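Local coordinates for protein neutral ceramidase (Pseudomonas aeruginosa, PDB 2ZWS) that catalyses the hydrolysis of the N-acyl linkage of ceramides to sphingosine and free fatty acid with a bound zinc ion, and also the reverse synthesis, at residues T389-L393 against T465-P469; A410-A416 against Y445-T451. All coordinates share one frame; numbering follows the deposited sequence.

Following the chain from its N terminus, residues 389-393 lead into strand 392-400, which pairs with strand 403-407. The chain then passes through residues 410-416, helix 414-428 and strand 435-439 before residues 445-451 return beside 410-416, closing the loop of interaction 2. After the short helix 452-457 the chain reaches residues 465-469, which meet 389-393 in interaction 1. Interaction 2 is therefore nested inside the larger loop, and the two centres lie about 11 Å apart. They also touch: Pro-390 and Leu-466 both pack on the backbone around Tyr-445 and Ala-446. Together they tie a four-stranded mixed sheet and the turn before helix 471-488 to the zinc site.

Interaction 1. Residues T389-L393 against T465-P469; sequences TPTVL and TLYGP
Tyr-467 donates its phenolic hydrogen to the backbone carbonyl of Pro-390, the one hydrogen bond between residues 389-393 and 465-469. It is short, 2.6 Å from Tyr-467 OH to Pro-390 O. The acceptor sits at the ring's edge near its plane, where a phenol O-H prefers to point. Seen from the carbonyl, however, the donor stands 45° above the peptide plane. Tyrosine suits this place because it is long enough to cross between two separate backbones and ends in a donor. Proline has no N-H to give, but its carbonyl can still accept.

Apolar contacts surround this bond. Leu-393 comes from the opposite direction and brings CD1 to 4.1 Å from Tyr-467 CE2, oblique to the ring. The Pro-390 ring crosses the tyrosine at about a right angle, with CG 4.1 Å from Tyr-467 OH. Farther along, Thr-389 and Leu-466 meet tip to tip, methyl against methyl, 3.9 Å from CG2 to CD1. The Thr-389 torsion (chi1 43°) sets CG2 opposite the carbonyl carbon and facing the leucine, while OG1 turns to a hydrogen bond with Thr-380. Threonine thus serves a polar and an apolar neighbour at once.

Leu-466 and Tyr-467 occupy the two central positions of a type I beta turn from Thr-465 to Gly-468, and both present their side chains to 389-393. Leu-466 CB lies over the centre of one tyrosine ring face, and Phe-304 meets the ring edge-to-face.

The whole is a beta turn anchored by a tyrosine to the loop that leads into strand 392-400, bordering the inferred substrate site: Pro-390 lies about 5 Å from Gln-68 (side chain to side chain), and Val-392 O accepts from Gln-68 NE2.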
loop_
_atom_site.group_PDB
_atom_site.type_symbol
_atom_site.label_atom_id
_atom_site.label_comp_id
_atom_site.label_asym_id
_atom_site.label_seq_id
_atom_site.Cartn_x
_atom_site.Cartn_y
_atom_site.Cartn_z
ATOM N N THR A 389 13.819 6.007 -13.717
ATOM C CA THR A 389 13.016 6.626 -12.679
ATOM C C THR A 389 12.120 7.686 -13.322
ATOM O O THR A 389 12.414 8.167 -14.405
ATOM C CB THR A 389 13.914 7.272 -11.594
ATOM O OG1 THR A 389 15.013 7.970 -12.215
ATOM C CG2 THR A 389 14.448 6.223 -10.631
ATOM N N PRO A 390 10.982 8.024 -12.676
ATOM C CA PRO A 390 10.073 9.023 -13.281
ATOM C C PRO A 390 10.620 10.440 -13.388
ATOM O O PRO A 390 11.529 10.821 -12.653
ATOM C CB PRO A 390 8.846 9.020 -12.351
ATOM C CG PRO A 390 9.268 8.320 -11.110
ATOM C CD PRO A 390 10.445 7.450 -11.420
ATOM N N THR A 391 10.025 11.209 -14.294
ATOM C CA THR A 391 10.377 12.603 -14.526
ATOM C C THR A 391 9.183 13.543 -14.431
ATOM O O THR A 391 9.364 14.733 -14.221
ATOM C CB THR A 391 11.033 12.776 -15.902
ATOM O OG1 THR A 391 10.110 12.403 -16.929
ATOM C CG2 THR A 391 12.308 11.901 -16.003
ATOM N N VAL A 392 7.968 13.012 -14.625
ATOM C CA VAL A 392 6.759 13.844 -14.618
ATOM C C VAL A 392 5.915 13.305 -13.480
ATOM O O VAL A 392 5.548 12.129 -13.499
ATOM C CB VAL A 392 5.987 13.765 -15.964
ATOM C CG1 VAL A 392 4.608 14.464 -15.852
ATOM C CG2 VAL A 392 6.850 14.310 -17.119
ATOM N N LEU A 393 5.652 14.144 -12.488
ATOM C CA LEU A 393 5.078 13.651 -11.229
ATOM C C LEU A 393 3.794 14.378 -10.850
ATOM O O LEU A 393 3.666 15.579 -11.096
ATOM C CB LEU A 393 6.109 13.773 -10.094
ATOM C CG LEU A 393 7.339 12.851 -10.247
ATOM C CD1 LEU A 393 8.335 13.219 -9.212
ATOM C CD2 LEU A 393 6.915 11.394 -10.105
ATOM N N THR A 465 17.165 10.389 -2.569
ATOM C CA THR A 465 16.486 11.637 -2.909
ATOM C C THR A 465 16.908 11.998 -4.329
ATOM O O THR A 465 17.996 12.564 -4.565
ATOM C CB THR A 465 16.780 12.738 -1.872
ATOM O OG1 THR A 465 16.248 12.354 -0.597
ATOM C CG2 THR A 465 16.192 14.083 -2.296
ATOM N N LEU A 466 16.093 11.593 -5.299
ATOM C CA LEU A 466 16.552 11.487 -6.686
ATOM C C LEU A 466 17.041 12.780 -7.314
ATOM O O LEU A 466 18.034 12.777 -8.053
ATOM C CB LEU A 466 15.455 10.880 -7.589
ATOM C CG LEU A 466 15.012 9.465 -7.207
ATOM C CD1 LEU A 466 13.815 9.070 -8.078
ATOM C CD2 LEU A 466 16.137 8.442 -7.351
ATOM N N TYR A 467 16.318 13.863 -7.071
ATOM C CA TYR A 467 16.486 15.085 -7.883
ATOM C C TYR A 467 17.432 16.119 -7.269
ATOM O O TYR A 467 17.412 17.285 -7.640
ATOM C CB TYR A 467 15.102 15.682 -8.216
ATOM C CG TYR A 467 14.167 14.605 -8.748
ATOM C CD1 TYR A 467 14.296 14.119 -10.058
ATOM C CD2 TYR A 467 13.175 14.031 -7.925
ATOM C CE1 TYR A 467 13.447 13.088 -10.536
ATOM C CE2 TYR A 467 12.320 13.001 -8.393
ATOM C CZ TYR A 467 12.455 12.555 -9.694
ATOM O OH TYR A 467 11.624 11.536 -10.137
ATOM N N GLY A 468 18.213 15.670 -6.297
ATOM C CA GLY A 468 19.247 16.510 -5.692
ATOM C C GLY A 468 18.850 17.182 -4.394
ATOM O O GLY A 468 17.765 16.946 -3.831
ATOM N N PRO A 469 19.710 18.077 -3.910
ATOM C CA PRO A 469 19.548 18.649 -2.583
ATOM C C PRO A 469 18.262 19.467 -2.416
ATOM O O PRO A 469 17.775 19.617 -1.299
ATOM C CB PRO A 469 20.801 19.535 -2.425
ATOM C CG PRO A 469 21.250 19.827 -3.813
ATOM C CD PRO A 469 20.906 18.596 -4.606
#

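Interaction 2. Residues A410-A416 against Y445-T451; sequences AEFTVMA and YASYVTT. With ZN (zinc ion), chain B; FMT (formic acid), chain D.
Glu-411 OE2 is gripped from two sides: Tyr-445 OH donates to it at 2.6 Å, and the zinc ion lies 2.5 Å from it. OE2 receives the tyrosine on its anti lone pair, the one directed away from OE1, with the carboxylate at the Tyr-445 ring edge and the two planes 52° apart. OE1 binds zinc more closely, at 2.1 Å, and is also hydrogen-bonded to Tyr-441 OH, so the carboxylate is a bidentate ligand whose rotation is well fixed. Tyr-448 OH joins the same metal at 2.2 Å and is hydrogen-bonded to Arg-160; His-97, His-204 and a water complete the shell. Tyr-445, an inferred substrate-binding residue, thus acts as a second-shell partner of the metal.

Glutamate reaches the zinc because its chain is extended beyond CG and runs over the Tyr-448 ring, with CB 3.9 Å from the centroid.

The ligands stand on a two-stranded parallel sheet, 411-412 beside 448-449, which puts Glu-411 and Tyr-448 on one face. Its bonds run from Glu-411 N to Ser-447 O, from Val-449 N to Glu-411 O, and from Thr-413 N to Val-449 O, the first almost straight at 177°.

On the other face the branched Val-449 lays CB over the Phe-412 ring, 3.9 Å from the centroid, and sets CG2 against Ala-410 CB. At the far end Thr-413 is the N-cap of helix 414-428: its OG1 (chi1 58°) accepts from Ala-416 N and is hydrogen-bonded to Glu-454.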
loop_
_atom_site.group_PDB
_atom_site.type_symbol
_atom_site.label_atom_id
_atom_site.label_comp_id
_atom_site.label_asym_id
_atom_site.label_seq_id
_atom_site.Cartn_x
_atom_site.Cartn_y
_atom_site.Cartn_z
ATOM N N ALA A 410 5.920 10.343 -3.166
ATOM C CA ALA A 410 7.216 9.862 -2.684
ATOM C C ALA A 410 7.164 9.551 -1.178
ATOM O O ALA A 410 6.116 9.700 -0.537
ATOM C CB ALA A 410 8.325 10.912 -2.967
ATOM N N GLU A 411 8.301 9.106 -0.630
ATOM C CA GLU A 411 8.460 8.886 0.816
ATOM C C GLU A 411 9.123 10.106 1.420
ATOM O O GLU A 411 10.304 10.318 1.193
ATOM C CB GLU A 411 9.357 7.669 1.099
ATOM C CG GLU A 411 9.127 6.474 0.205
ATOM C CD GLU A 411 9.546 5.171 0.855
ATOM O OE1 GLU A 411 9.541 5.025 2.127
ATOM O OE2 GLU A 411 9.866 4.252 0.088
ATOM N N PHE A 412 8.382 10.887 2.194
ATOM C CA PHE A 412 8.951 12.089 2.791
ATOM C C PHE A 412 9.390 11.807 4.213
ATOM O O PHE A 412 8.674 11.199 4.979
ATOM C CB PHE A 412 7.912 13.205 2.774
ATOM C CG PHE A 412 7.657 13.759 1.401
ATOM C CD1 PHE A 412 7.008 12.980 0.418
ATOM C CD2 PHE A 412 8.033 15.052 1.083
ATOM C CE1 PHE A 412 6.805 13.487 -0.862
ATOM C CE2 PHE A 412 7.791 15.565 -0.183
ATOM C CZ PHE A 412 7.173 14.774 -1.169
ATOM N N THR A 413 10.562 12.293 4.591
ATOM C CA THR A 413 10.960 12.170 5.983
ATOM C C THR A 413 10.081 13.068 6.829
ATOM O O THR A 413 9.373 13.928 6.307
ATOM C CB THR A 413 12.374 12.659 6.196
ATOM O OG1 THR A 413 12.462 14.027 5.761
ATOM C CG2 THR A 413 13.363 11.782 5.442
ATOM N N VAL A 414 10.132 12.865 8.145
ATOM C CA VAL A 414 9.286 13.647 9.068
ATOM C C VAL A 414 9.393 15.154 8.752
ATOM O O VAL A 414 8.384 15.807 8.495
ATOM C CB VAL A 414 9.647 13.363 10.554
ATOM C CG1 VAL A 414 8.935 14.358 11.519
ATOM C CG2 VAL A 414 9.312 11.907 10.919
ATOM N N MET A 415 10.610 15.711 8.764
ATOM C CA MET A 415 10.737 17.158 8.598
ATOM C C MET A 415 10.450 17.596 7.166
ATOM O O MET A 415 9.984 18.733 6.937
ATOM C CB MET A 415 12.115 17.669 9.055
ATOM C CG MET A 415 12.372 17.570 10.562
ATOM S SD MET A 415 10.932 17.995 11.606
ATOM C CE MET A 415 10.532 19.699 11.136
ATOM N N ALA A 416 10.691 16.719 6.190
ATOM C CA ALA A 416 10.373 17.104 4.801
ATOM C C ALA A 416 8.857 17.305 4.664
ATOM O O ALA A 416 8.396 18.275 4.040
ATOM C CB ALA A 416 10.916 16.090 3.803
ATOM N N TYR A 445 5.325 6.971 -7.598
ATOM C CA TYR A 445 6.383 6.730 -6.621
ATOM C C TYR A 445 7.706 7.185 -7.173
ATOM O O TYR A 445 8.154 6.704 -8.206
ATOM C CB TYR A 445 6.432 5.246 -6.269
ATOM C CG TYR A 445 7.470 4.959 -5.229
ATOM C CD1 TYR A 445 7.229 5.201 -3.868
ATOM C CD2 TYR A 445 8.723 4.484 -5.611
ATOM C CE1 TYR A 445 8.242 4.960 -2.907
ATOM C CE2 TYR A 445 9.702 4.210 -4.674
ATOM C CZ TYR A 445 9.473 4.462 -3.325
ATOM O OH TYR A 445 10.447 4.208 -2.403
ATOM N N ALA A 446 8.339 8.120 -6.465
ATOM C CA ALA A 446 9.622 8.677 -6.917
ATOM C C ALA A 446 10.598 8.677 -5.735
ATOM O O ALA A 446 11.265 9.682 -5.457
ATOM C CB ALA A 446 9.402 10.079 -7.487
ATOM N N SER A 447 10.699 7.526 -5.079
ATOM C CA SER A 447 11.683 7.284 -4.030
ATOM C C SER A 447 11.547 8.230 -2.833
ATOM O O SER A 447 10.469 8.463 -2.380
ATOM C CB SER A 447 13.095 7.239 -4.653
ATOM O OG SER A 447 13.172 6.131 -5.543
ATOM N N TYR A 448 12.647 8.795 -2.330
ATOM C CA TYR A 448 12.635 9.479 -1.024
ATOM C C TYR A 448 12.777 10.997 -1.115
ATOM O O TYR A 448 13.319 11.525 -2.092
ATOM C CB TYR A 448 13.697 8.878 -0.071
ATOM C CG TYR A 448 13.334 7.494 0.440
ATOM C CD1 TYR A 448 13.508 6.354 -0.343
ATOM C CD2 TYR A 448 12.826 7.326 1.723
ATOM C CE1 TYR A 448 13.132 5.060 0.134
ATOM C CE2 TYR A 448 12.493 6.077 2.229
ATOM C CZ TYR A 448 12.623 4.926 1.439
ATOM O OH TYR A 448 12.235 3.684 1.966
ATOM N N VAL A 449 12.270 11.689 -0.099
ATOM C CA VAL A 449 12.475 13.129 0.009
ATOM C C VAL A 449 12.930 13.494 1.415
ATOM O O VAL A 449 12.255 13.276 2.404
ATOM C CB VAL A 449 11.221 13.937 -0.365
ATOM C CG1 VAL A 449 11.504 15.427 -0.286
ATOM C CG2 VAL A 449 10.700 13.540 -1.767
ATOM N N THR A 450 14.091 14.111 1.428
ATOM C CA THR A 450 14.802 14.476 2.613
ATOM C C THR A 450 14.949 16.025 2.575
ATOM O O THR A 450 14.920 16.641 1.499
ATOM C CB THR A 450 16.092 13.689 2.396
ATOM O OG1 THR A 450 16.423 12.688 3.365
ATOM C CG2 THR A 450 17.004 14.195 1.420
ATOM N N THR A 451 15.059 16.672 3.731
ATOM C CA THR A 451 15.279 18.119 3.729
ATOM C C THR A 451 16.695 18.385 3.200
ATOM O O THR A 451 17.514 17.480 3.148
ATOM C CB THR A 451 15.187 18.710 5.133
ATOM O OG1 THR A 451 16.167 18.066 5.948
ATOM C CG2 THR A 451 13.790 18.496 5.754
HETATM ZN ZN ZN B . 10.174 3.072 2.282
HETATM C C FMT D . 6.496 5.170 -10.631
HETATM O O1 FMT D . 5.535 5.866 -10.221
HETATM O O2 FMT D . 6.387 4.259 -11.482
HETATM O O HOH W 1 10.918 1.168 1.741
#